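Local coordinates for protein putative ATPase Rv3679 (Mycobacterium tuberculosis H37Rv, PDB 6BS3) that forms one subunit of the heterodimeric BagAB ATPase, which hydrolyses ATP and is required for resistance to nitric oxide and to elevated glycerol, at residues T36-T44 with L327-A335; A46-V57 with A82-I93. One frame throughout, in Å; residues are numbered along the deposited sequence.

Contact 1 of 2, residues T36-T44 with L327-A335; sequences TIAAALALT and LYELSESLA. With ADP (adenosine-5'-diphosphate), chain C.
Leu43 lies over the ring of Tyr328. Its CD1 sits above one face, 4.1 Å from the ring centroid and 5° off the ring normal, a CH-pi contact. CD2 of Leu43 reaches the hydroxyl end of the same ring, and Tyr328 OH is hydrogen-bonded to Thr81 O. Ala40 is a knob among Leu327, Leu330, Ser331 and Leu334, with its CB 3.9 Å from Leu330 CB. The axes of the two segments approach to 8.1 Å and cross at -64°, a closeness consistent with the small Ala40 and Ser331 at the crossing. Thr44 OG1 gives its proton to Ala40 O (2.7 Å). That oxygen also takes the helical bond from Thr44 N, on the opposite face. Ser331 OG lies 2.9 Å from Thr44 OG1. With OG anti to its own N (chi1 176°), Ser331 points this hydroxyl at the threonine. At the nucleotide end, Thr36 N and OG1 both bind O2A of ADP, OG1 at 2.7 Å. The CG2 branch of Thr36 turns to Leu330 CD1, 3.5 Å away, while Leu330 CD2 approaches the adenine N6. Helix 62-66 closes one flank through Leu66, strand 51-56 backs helix 34-46 with Leu54 and Val52, and strand 312-316 meets Leu334 through Leu315.

Contact 2 of 2, residues A46-V57 with A82-I93; sequences AAGGRKVLLVEV and AERGGQVNALAI
Leu53 and Asn89 are a bridged pair whose side chains cross at about a right angle. Leu53 has CG anti to its N (chi1 -175°), and its CD1 reaches across to Asn89 CB at 3.6 Å and on to Leu91 CB. The amide of Asn89 is held at both ends: OD1 accepts a bond from Gln87 NE2 (2.8 Å, 162° at the hydrogen), and ND2 binds Tyr156 OH. The extended Gln87 runs alongside Lys51.

On the other face, Val88 CG1 meets Leu54 CB and CG2 meets Ala46 CB, which also packs on Ala82 CB at 3.5 Å. Glu56 has CG between its N and carbonyl carbon (chi1 72°), which lays CG over Ala92 CA. Its buried carboxylate is satisfied by the amides of Gly62 and Ile63. Just past the strand ends, Ile93 reaches back to rest CD1 on Val55 CG1 (3.6 Å) and, at a slightly longer distance, on Val57 CG1. A water bridges Glu56 O and Ile93 O.

The backbones form a regular parallel ladder, from Arg50 O with Gln87 N to Glu56 O with Ile93 N. At the far end Gly48 N bonds Glu83 O (2.9 Å). Gly86 CA makes a CA-H...O contact with Ala46 O at 3.1 Å. Strand 77-82 runs antiparallel beside 86-92. The side chain of Glu56 lies about 7 Å from the bound magnesium. This is the parallel part of the central sheet of a P-loop NTPase.

The centres of the two contacts lie about 11 Å apart. Helix 34-46 joins them directly: it supplies one side of contact 1, and its last residue, Ala46, opens contact 2 before strand 51-56. Contact 2 is nested inside the loop closed by contact 1, which brings the C-terminal helix 324-336 against the N-terminal helix 34-46. The layers touch where Ala38 meets Leu54 CD1, Ala42 O meets Val88 CG2 and Leu43 O meets Ala82 CB. Helices 34-46 and 324-336 lie next to each other against the sheet, the first over strands 51-56 and 86-92, the second against strand 312-316. The nucleotide-binding start of helix 34-46 is at the ADP. Glu332 and Glu83 bring like charges close.

Contact 1 of 2, residues T36-T44 with L327-A335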
loop_
_atom_site.group_PDB
_atom_site.type_symbol
_atom_site.label_atom_id
_atom_site.label_comp_id
_atom_site.label_asym_id
_atom_site.label_seq_id
_atom_site.Cartn_x
_atom_site.Cartn_y
_atom_site.Cartn_z
ATOM N N THR A 36 12.750 0.280 -2.651
ATOM C CA THR A 36 13.821 1.283 -2.543
ATOM C C THR A 36 14.950 0.810 -1.606
ATOM O O THR A 36 16.122 0.897 -1.968
ATOM C CB THR A 36 13.243 2.621 -2.026
ATOM O OG1 THR A 36 12.148 3.005 -2.839
ATOM C CG2 THR A 36 14.260 3.735 -2.020
ATOM N N ILE A 37 14.580 0.366 -0.390
ATOM C CA ILE A 37 15.495 -0.072 0.669
ATOM C C ILE A 37 16.170 -1.423 0.332
ATOM O O ILE A 37 17.327 -1.607 0.684
ATOM C CB ILE A 37 14.771 -0.064 2.042
ATOM C CG1 ILE A 37 14.296 1.376 2.369
ATOM C CG2 ILE A 37 15.640 -0.664 3.172
ATOM C CD1 ILE A 37 13.579 1.538 3.650
ATOM N N ALA A 38 15.468 -2.337 -0.379
ATOM C CA ALA A 38 16.045 -3.625 -0.774
ATOM C C ALA A 38 17.154 -3.335 -1.809
ATOM O O ALA A 38 18.256 -3.871 -1.676
ATOM C CB ALA A 38 14.968 -4.549 -1.331
ATOM N N ALA A 39 16.905 -2.407 -2.757
ATOM C CA ALA A 39 17.922 -1.978 -3.732
ATOM C C ALA A 39 19.109 -1.250 -3.036
ATOM O O ALA A 39 20.264 -1.515 -3.373
ATOM C CB ALA A 39 17.304 -1.071 -4.776
ATOM N N ALA A 40 18.829 -0.366 -2.060
ATOM C CA ALA A 40 19.883 0.344 -1.310
ATOM C C ALA A 40 20.704 -0.643 -0.449
ATOM O O ALA A 40 21.910 -0.480 -0.338
ATOM C CB ALA A 40 19.276 1.442 -0.439
ATOM N N LEU A 41 20.038 -1.679 0.133
ATOM C CA LEU A 41 20.679 -2.726 0.911
ATOM C C LEU A 41 21.610 -3.555 0.009
ATOM O O LEU A 41 22.749 -3.825 0.392
ATOM C CB LEU A 41 19.637 -3.618 1.650
ATOM C CG LEU A 41 20.216 -4.835 2.440
ATOM C CD1 LEU A 41 21.279 -4.400 3.445
ATOM C CD2 LEU A 41 19.112 -5.668 3.089
ATOM N N ALA A 42 21.131 -3.925 -1.187
ATOM C CA ALA A 42 21.883 -4.691 -2.198
ATOM C C ALA A 42 23.154 -3.948 -2.580
ATOM O O ALA A 42 24.212 -4.569 -2.632
ATOM C CB ALA A 42 21.017 -4.953 -3.437
ATOM N N LEU A 43 23.054 -2.607 -2.797
ATOM C CA LEU A 43 24.189 -1.728 -3.118
ATOM C C LEU A 43 25.189 -1.719 -1.989
ATOM O O LEU A 43 26.390 -1.773 -2.248
ATOM C CB LEU A 43 23.752 -0.273 -3.448
ATOM C CG LEU A 43 23.019 -0.049 -4.795
ATOM C CD1 LEU A 43 22.336 1.329 -4.835
ATOM C CD2 LEU A 43 23.983 -0.198 -5.997
ATOM N N THR A 44 24.700 -1.675 -0.734
ATOM C CA THR A 44 25.543 -1.638 0.466
ATOM C C THR A 44 26.349 -2.938 0.613
ATOM O O THR A 44 27.528 -2.878 0.901
ATOM C CB THR A 44 24.705 -1.337 1.737
ATOM O OG1 THR A 44 23.904 -0.177 1.528
ATOM C CG2 THR A 44 25.566 -1.116 2.948
ATOM N N LEU A 327 19.338 6.302 -4.415
ATOM C CA LEU A 327 19.634 4.929 -3.964
ATOM C C LEU A 327 21.034 4.841 -3.366
ATOM O O LEU A 327 21.225 4.149 -2.362
ATOM C CB LEU A 327 19.469 3.880 -5.077
ATOM C CG LEU A 327 18.061 3.590 -5.546
ATOM C CD1 LEU A 327 18.095 2.634 -6.752
ATOM C CD2 LEU A 327 17.194 3.045 -4.405
ATOM N N TYR A 328 21.994 5.576 -3.968
ATOM C CA TYR A 328 23.366 5.636 -3.471
ATOM C C TYR A 328 23.442 6.400 -2.153
ATOM O O TYR A 328 24.156 5.945 -1.273
ATOM C CB TYR A 328 24.346 6.149 -4.538
ATOM C CG TYR A 328 24.624 5.103 -5.598
ATOM C CD1 TYR A 328 25.649 4.171 -5.437
ATOM C CD2 TYR A 328 23.814 4.991 -6.723
ATOM C CE1 TYR A 328 25.901 3.199 -6.404
ATOM C CE2 TYR A 328 24.036 4.003 -7.682
ATOM C CZ TYR A 328 25.097 3.125 -7.532
ATOM O OH TYR A 328 25.313 2.165 -8.493
ATOM N N GLU A 329 22.629 7.471 -1.963
ATOM C CA GLU A 329 22.566 8.221 -0.685
ATOM C C GLU A 329 21.993 7.342 0.427
ATOM O O GLU A 329 22.481 7.391 1.551
ATOM C CB GLU A 329 21.705 9.498 -0.791
ATOM C CG GLU A 329 22.235 10.531 -1.767
ATOM C CD GLU A 329 21.287 11.669 -2.114
ATOM O OE1 GLU A 329 20.196 11.768 -1.506
ATOM O OE2 GLU A 329 21.649 12.474 -3.002
ATOM N N LEU A 330 20.966 6.537 0.116
ATOM C CA LEU A 330 20.371 5.632 1.107
ATOM C C LEU A 330 21.322 4.481 1.452
ATOM O O LEU A 330 21.401 4.104 2.617
ATOM C CB LEU A 330 18.990 5.119 0.673
ATOM C CG LEU A 330 17.881 6.170 0.508
ATOM C CD1 LEU A 330 16.648 5.529 -0.103
ATOM C CD2 LEU A 330 17.501 6.831 1.855
ATOM N N SER A 331 22.088 3.979 0.455
ATOM C CA SER A 331 23.103 2.926 0.633
ATOM C C SER A 331 24.216 3.454 1.565
ATOM O O SER A 331 24.596 2.779 2.525
ATOM C CB SER A 331 23.689 2.523 -0.721
ATOM O OG SER A 331 24.735 1.579 -0.568
ATOM N N GLU A 332 24.687 4.694 1.293
ATOM C CA GLU A 332 25.666 5.406 2.103
ATOM C C GLU A 332 25.129 5.593 3.551
ATOM O O GLU A 332 25.865 5.326 4.493
ATOM C CB GLU A 332 26.039 6.751 1.447
ATOM C CG GLU A 332 27.105 7.524 2.205
ATOM C CD GLU A 332 28.518 6.985 2.083
ATOM O OE1 GLU A 332 28.866 6.046 2.835
ATOM O OE2 GLU A 332 29.282 7.509 1.238
ATOM N N SER A 333 23.839 5.966 3.719
ATOM C CA SER A 333 23.219 6.099 5.047
ATOM C C SER A 333 23.231 4.749 5.799
ATOM O O SER A 333 23.598 4.719 6.965
ATOM C CB SER A 333 21.805 6.654 4.936
ATOM O OG SER A 333 21.150 6.568 6.192
ATOM N N LEU A 334 22.891 3.639 5.116
ATOM C CA LEU A 334 22.967 2.281 5.669
ATOM C C LEU A 334 24.396 1.909 6.065
ATOM O O LEU A 334 24.584 1.381 7.158
ATOM C CB LEU A 334 22.425 1.240 4.688
ATOM C CG LEU A 334 20.899 1.237 4.488
ATOM C CD1 LEU A 334 20.518 0.283 3.382
ATOM C CD2 LEU A 334 20.136 0.908 5.821
ATOM N N ALA A 335 25.404 2.200 5.188
ATOM C CA ALA A 335 26.823 1.901 5.446
ATOM C C ALA A 335 27.341 2.599 6.730
ATOM O O ALA A 335 28.014 1.966 7.540
ATOM C CB ALA A 335 27.682 2.288 4.236
HETATM P PB ADP C . 7.095 -0.409 -1.188
HETATM O O1B ADP C . 7.891 -1.324 -2.144
HETATM O O2B ADP C . 5.646 -0.265 -1.710
HETATM O O3B ADP C . 7.133 -0.840 0.252
HETATM P PA ADP C . 8.563 1.872 -2.398
HETATM O O1A ADP C . 7.947 1.683 -3.796
HETATM O O2A ADP C . 9.991 1.481 -2.370
HETATM O O3A ADP C . 7.723 1.046 -1.327
HETATM O "O5'" ADP C . 8.267 3.317 -1.814
HETATM C "C5'" ADP C . 6.993 4.001 -1.798
HETATM C "C4'" ADP C . 7.215 5.404 -2.313
HETATM O "O4'" ADP C . 8.054 6.125 -1.387
HETATM C "C3'" ADP C . 7.900 5.525 -3.677
HETATM O "O3'" ADP C . 7.339 6.610 -4.400
HETATM C "C2'" ADP C . 9.368 5.772 -3.307
HETATM O "O2'" ADP C . 10.119 6.434 -4.319
HETATM C "C1'" ADP C . 9.215 6.609 -2.039
HETATM N N9 ADP C . 10.335 6.533 -1.101
HETATM C C8 ADP C . 10.865 5.406 -0.524
HETATM N N7 ADP C . 11.819 5.646 0.343
HETATM C C5 ADP C . 11.932 7.029 0.333
HETATM C C6 ADP C . 12.748 7.925 1.060
HETATM N N6 ADP C . 13.676 7.542 1.939
HETATM N N1 ADP C . 12.573 9.251 0.849
HETATM C C2 ADP C . 11.655 9.648 -0.040
HETATM N N3 ADP C . 10.847 8.899 -0.798
HETATM C C4 ADP C . 11.025 7.588 -0.554
#

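Contact 2 of 2, residues A46-V57 with A82-I93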
loop_
_atom_site.group_PDB
_atom_site.type_symbol
_atom_site.label_atom_id
_atom_site.label_comp_id
_atom_site.label_asym_id
_atom_site.label_seq_id
_atom_site.Cartn_x
_atom_site.Cartn_y
_atom_site.Cartn_z
ATOM N N ALA A 46 27.061 -5.137 -1.788
ATOM C CA ALA A 46 27.925 -5.380 -2.950
ATOM C C ALA A 46 29.217 -4.587 -2.923
ATOM O O ALA A 46 30.176 -5.007 -3.563
ATOM C CB ALA A 46 27.182 -5.126 -4.249
ATOM N N ALA A 47 29.268 -3.465 -2.189
ATOM C CA ALA A 47 30.477 -2.630 -2.075
ATOM C C ALA A 47 31.739 -3.438 -1.701
ATOM O O ALA A 47 31.666 -4.357 -0.892
ATOM C CB ALA A 47 30.252 -1.504 -1.082
ATOM N N GLY A 48 32.849 -3.135 -2.367
ATOM C CA GLY A 48 34.129 -3.800 -2.163
ATOM C C GLY A 48 34.317 -5.057 -2.982
ATOM O O GLY A 48 34.742 -6.080 -2.442
ATOM N N GLY A 49 34.001 -4.983 -4.279
ATOM C CA GLY A 49 34.156 -6.096 -5.220
ATOM C C GLY A 49 33.318 -7.333 -4.928
ATOM O O GLY A 49 33.737 -8.444 -5.257
ATOM N N ARG A 50 32.141 -7.159 -4.302
ATOM C CA ARG A 50 31.220 -8.255 -3.980
ATOM C C ARG A 50 30.102 -8.359 -5.040
ATOM O O ARG A 50 29.902 -7.426 -5.814
ATOM C CB ARG A 50 30.640 -8.105 -2.559
ATOM C CG ARG A 50 31.720 -7.907 -1.476
ATOM C CD ARG A 50 31.453 -8.696 -0.213
ATOM N NE ARG A 50 30.132 -8.411 0.346
ATOM C CZ ARG A 50 29.534 -9.145 1.278
ATOM N NH1 ARG A 50 30.135 -10.216 1.777
ATOM N NH2 ARG A 50 28.325 -8.817 1.713
ATOM N N LYS A 51 29.437 -9.507 -5.118
ATOM C CA LYS A 51 28.367 -9.728 -6.096
ATOM C C LYS A 51 27.084 -10.052 -5.355
ATOM O O LYS A 51 27.020 -11.078 -4.682
ATOM C CB LYS A 51 28.736 -10.848 -7.091
ATOM C CG LYS A 51 27.779 -10.937 -8.283
ATOM C CD LYS A 51 27.941 -12.236 -9.060
ATOM C CE LYS A 51 29.094 -12.219 -10.024
ATOM N NZ LYS A 51 28.975 -13.329 -11.004
ATOM N N VAL A 52 26.075 -9.166 -5.465
ATOM C CA VAL A 52 24.789 -9.330 -4.780
ATOM C C VAL A 52 23.626 -9.466 -5.783
ATOM O O VAL A 52 23.598 -8.770 -6.802
ATOM C CB VAL A 52 24.576 -8.199 -3.730
ATOM C CG1 VAL A 52 23.160 -8.208 -3.149
ATOM C CG2 VAL A 52 25.611 -8.296 -2.603
ATOM N N LEU A 53 22.684 -10.383 -5.496
ATOM C CA LEU A 53 21.490 -10.561 -6.314
ATOM C C LEU A 53 20.274 -9.894 -5.652
ATOM O O LEU A 53 19.961 -10.184 -4.494
ATOM C CB LEU A 53 21.212 -12.053 -6.634
ATOM C CG LEU A 53 20.035 -12.330 -7.600
ATOM C CD1 LEU A 53 20.334 -11.845 -9.023
ATOM C CD2 LEU A 53 19.698 -13.788 -7.628
ATOM N N LEU A 54 19.599 -8.994 -6.390
ATOM C CA LEU A 54 18.372 -8.311 -5.953
ATOM C C LEU A 54 17.177 -9.034 -6.623
ATOM O O LEU A 54 17.064 -9.055 -7.854
ATOM C CB LEU A 54 18.427 -6.807 -6.328
ATOM C CG LEU A 54 17.194 -5.949 -6.020
ATOM C CD1 LEU A 54 16.879 -5.915 -4.486
ATOM C CD2 LEU A 54 17.334 -4.570 -6.635
ATOM N N VAL A 55 16.310 -9.652 -5.804
ATOM C CA VAL A 55 15.178 -10.488 -6.250
ATOM C C VAL A 55 13.802 -9.882 -5.947
ATOM O O VAL A 55 13.566 -9.443 -4.824
ATOM C CB VAL A 55 15.297 -11.906 -5.615
ATOM C CG1 VAL A 55 14.168 -12.839 -6.074
ATOM C CG2 VAL A 55 16.664 -12.538 -5.878
ATOM N N GLU A 56 12.885 -9.886 -6.930
ATOM C CA GLU A 56 11.488 -9.494 -6.684
ATOM C C GLU A 56 10.583 -10.686 -7.057
ATOM O O GLU A 56 10.924 -11.443 -7.960
ATOM C CB GLU A 56 11.090 -8.168 -7.328
ATOM C CG GLU A 56 10.957 -8.220 -8.840
ATOM C CD GLU A 56 10.432 -6.913 -9.375
ATOM O OE1 GLU A 56 11.105 -6.325 -10.245
ATOM O OE2 GLU A 56 9.369 -6.455 -8.899
ATOM N N VAL A 57 9.492 -10.910 -6.308
ATOM C CA VAL A 57 8.694 -12.147 -6.437
ATOM C C VAL A 57 7.193 -11.970 -6.832
ATOM O O VAL A 57 6.494 -12.979 -6.952
ATOM C CB VAL A 57 8.811 -12.948 -5.099
ATOM C CG1 VAL A 57 10.269 -13.234 -4.719
ATOM C CG2 VAL A 57 8.096 -12.235 -3.955
ATOM N N ALA A 82 28.345 -1.301 -7.738
ATOM C CA ALA A 82 28.449 -0.841 -6.354
ATOM C C ALA A 82 29.836 -0.214 -6.165
ATOM O O ALA A 82 30.680 -0.331 -7.046
ATOM C CB ALA A 82 28.275 -2.009 -5.409
ATOM N N GLU A 83 30.068 0.443 -5.021
ATOM C CA GLU A 83 31.340 1.052 -4.622
ATOM C C GLU A 83 32.511 0.072 -4.731
ATOM O O GLU A 83 32.391 -1.086 -4.323
ATOM C CB GLU A 83 31.247 1.517 -3.164
ATOM C CG GLU A 83 30.655 2.898 -2.950
ATOM C CD GLU A 83 30.969 3.507 -1.594
ATOM O OE1 GLU A 83 31.933 3.050 -0.930
ATOM O OE2 GLU A 83 30.253 4.456 -1.197
ATOM N N ARG A 84 33.630 0.537 -5.292
ATOM C CA ARG A 84 34.892 -0.205 -5.432
ATOM C C ARG A 84 34.763 -1.585 -6.123
ATOM O O ARG A 84 35.278 -2.592 -5.617
ATOM C CB ARG A 84 35.629 -0.338 -4.062
ATOM C CG ARG A 84 35.785 0.978 -3.276
ATOM C CD ARG A 84 36.378 0.791 -1.877
ATOM N NE ARG A 84 35.643 -0.181 -1.051
ATOM C CZ ARG A 84 34.560 0.102 -0.331
ATOM N NH1 ARG A 84 34.057 1.332 -0.328
ATOM N NH2 ARG A 84 33.976 -0.840 0.396
ATOM N N GLY A 85 34.134 -1.597 -7.296
ATOM C CA GLY A 85 34.030 -2.793 -8.135
ATOM C C GLY A 85 32.987 -3.826 -7.764
ATOM O O GLY A 85 33.022 -4.956 -8.261
ATOM N N GLY A 86 32.062 -3.454 -6.902
ATOM C CA GLY A 86 30.991 -4.347 -6.523
ATOM C C GLY A 86 29.951 -4.410 -7.619
ATOM O O GLY A 86 29.891 -3.535 -8.486
ATOM N N GLN A 87 29.107 -5.427 -7.570
ATOM C CA GLN A 87 28.094 -5.626 -8.578
ATOM C C GLN A 87 26.774 -6.074 -7.993
ATOM O O GLN A 87 26.721 -6.981 -7.163
ATOM C CB GLN A 87 28.616 -6.648 -9.595
ATOM C CG GLN A 87 27.616 -7.133 -10.626
ATOM C CD GLN A 87 28.292 -8.000 -11.648
ATOM O OE1 GLN A 87 29.458 -7.809 -11.984
ATOM N NE2 GLN A 87 27.568 -8.960 -12.180
ATOM N N VAL A 88 25.701 -5.452 -8.475
ATOM C CA VAL A 88 24.339 -5.829 -8.141
ATOM C C VAL A 88 23.659 -6.377 -9.409
ATOM O O VAL A 88 23.536 -5.665 -10.398
ATOM C CB VAL A 88 23.516 -4.697 -7.471
ATOM C CG1 VAL A 88 22.092 -5.161 -7.175
ATOM C CG2 VAL A 88 24.202 -4.198 -6.198
ATOM N N ASN A 89 23.243 -7.645 -9.360
ATOM C CA ASN A 89 22.469 -8.313 -10.404
ATOM C C ASN A 89 20.995 -8.256 -10.018
ATOM O O ASN A 89 20.679 -8.223 -8.828
ATOM C CB ASN A 89 22.897 -9.774 -10.562
ATOM C CG ASN A 89 24.118 -9.981 -11.398
ATOM O OD1 ASN A 89 24.761 -9.033 -11.822
ATOM N ND2 ASN A 89 24.461 -11.239 -11.663
ATOM N N ALA A 90 20.087 -8.277 -11.016
ATOM C CA ALA A 90 18.644 -8.247 -10.772
ATOM C C ALA A 90 17.957 -9.499 -11.262
ATOM O O ALA A 90 18.263 -9.986 -12.352
ATOM C CB ALA A 90 18.006 -7.015 -11.430
ATOM N N LEU A 91 17.005 -10.004 -10.484
ATOM C CA LEU A 91 16.183 -11.126 -10.928
ATOM C C LEU A 91 14.684 -10.861 -10.696
ATOM O O LEU A 91 14.204 -10.963 -9.573
ATOM C CB LEU A 91 16.614 -12.514 -10.395
ATOM C CG LEU A 91 15.735 -13.703 -10.914
ATOM C CD1 LEU A 91 15.910 -13.963 -12.445
ATOM C CD2 LEU A 91 15.984 -14.963 -10.106
ATOM N N ALA A 92 13.957 -10.501 -11.761
ATOM C CA ALA A 92 12.500 -10.319 -11.680
ATOM C C ALA A 92 11.947 -11.721 -11.973
ATOM O O ALA A 92 12.023 -12.178 -13.122
ATOM C CB ALA A 92 12.024 -9.315 -12.733
ATOM N N ILE A 93 11.552 -12.470 -10.920
ATOM C CA ILE A 93 11.062 -13.845 -11.126
ATOM C C ILE A 93 9.746 -13.822 -11.934
ATOM O O ILE A 93 8.815 -13.087 -11.597
ATOM C CB ILE A 93 10.929 -14.682 -9.810
ATOM C CG1 ILE A 93 12.287 -14.839 -9.074
ATOM C CG2 ILE A 93 10.293 -16.063 -10.103
ATOM C CD1 ILE A 93 12.158 -15.430 -7.583
HETATM O O HOH W 1 8.619 -11.042 -9.877
#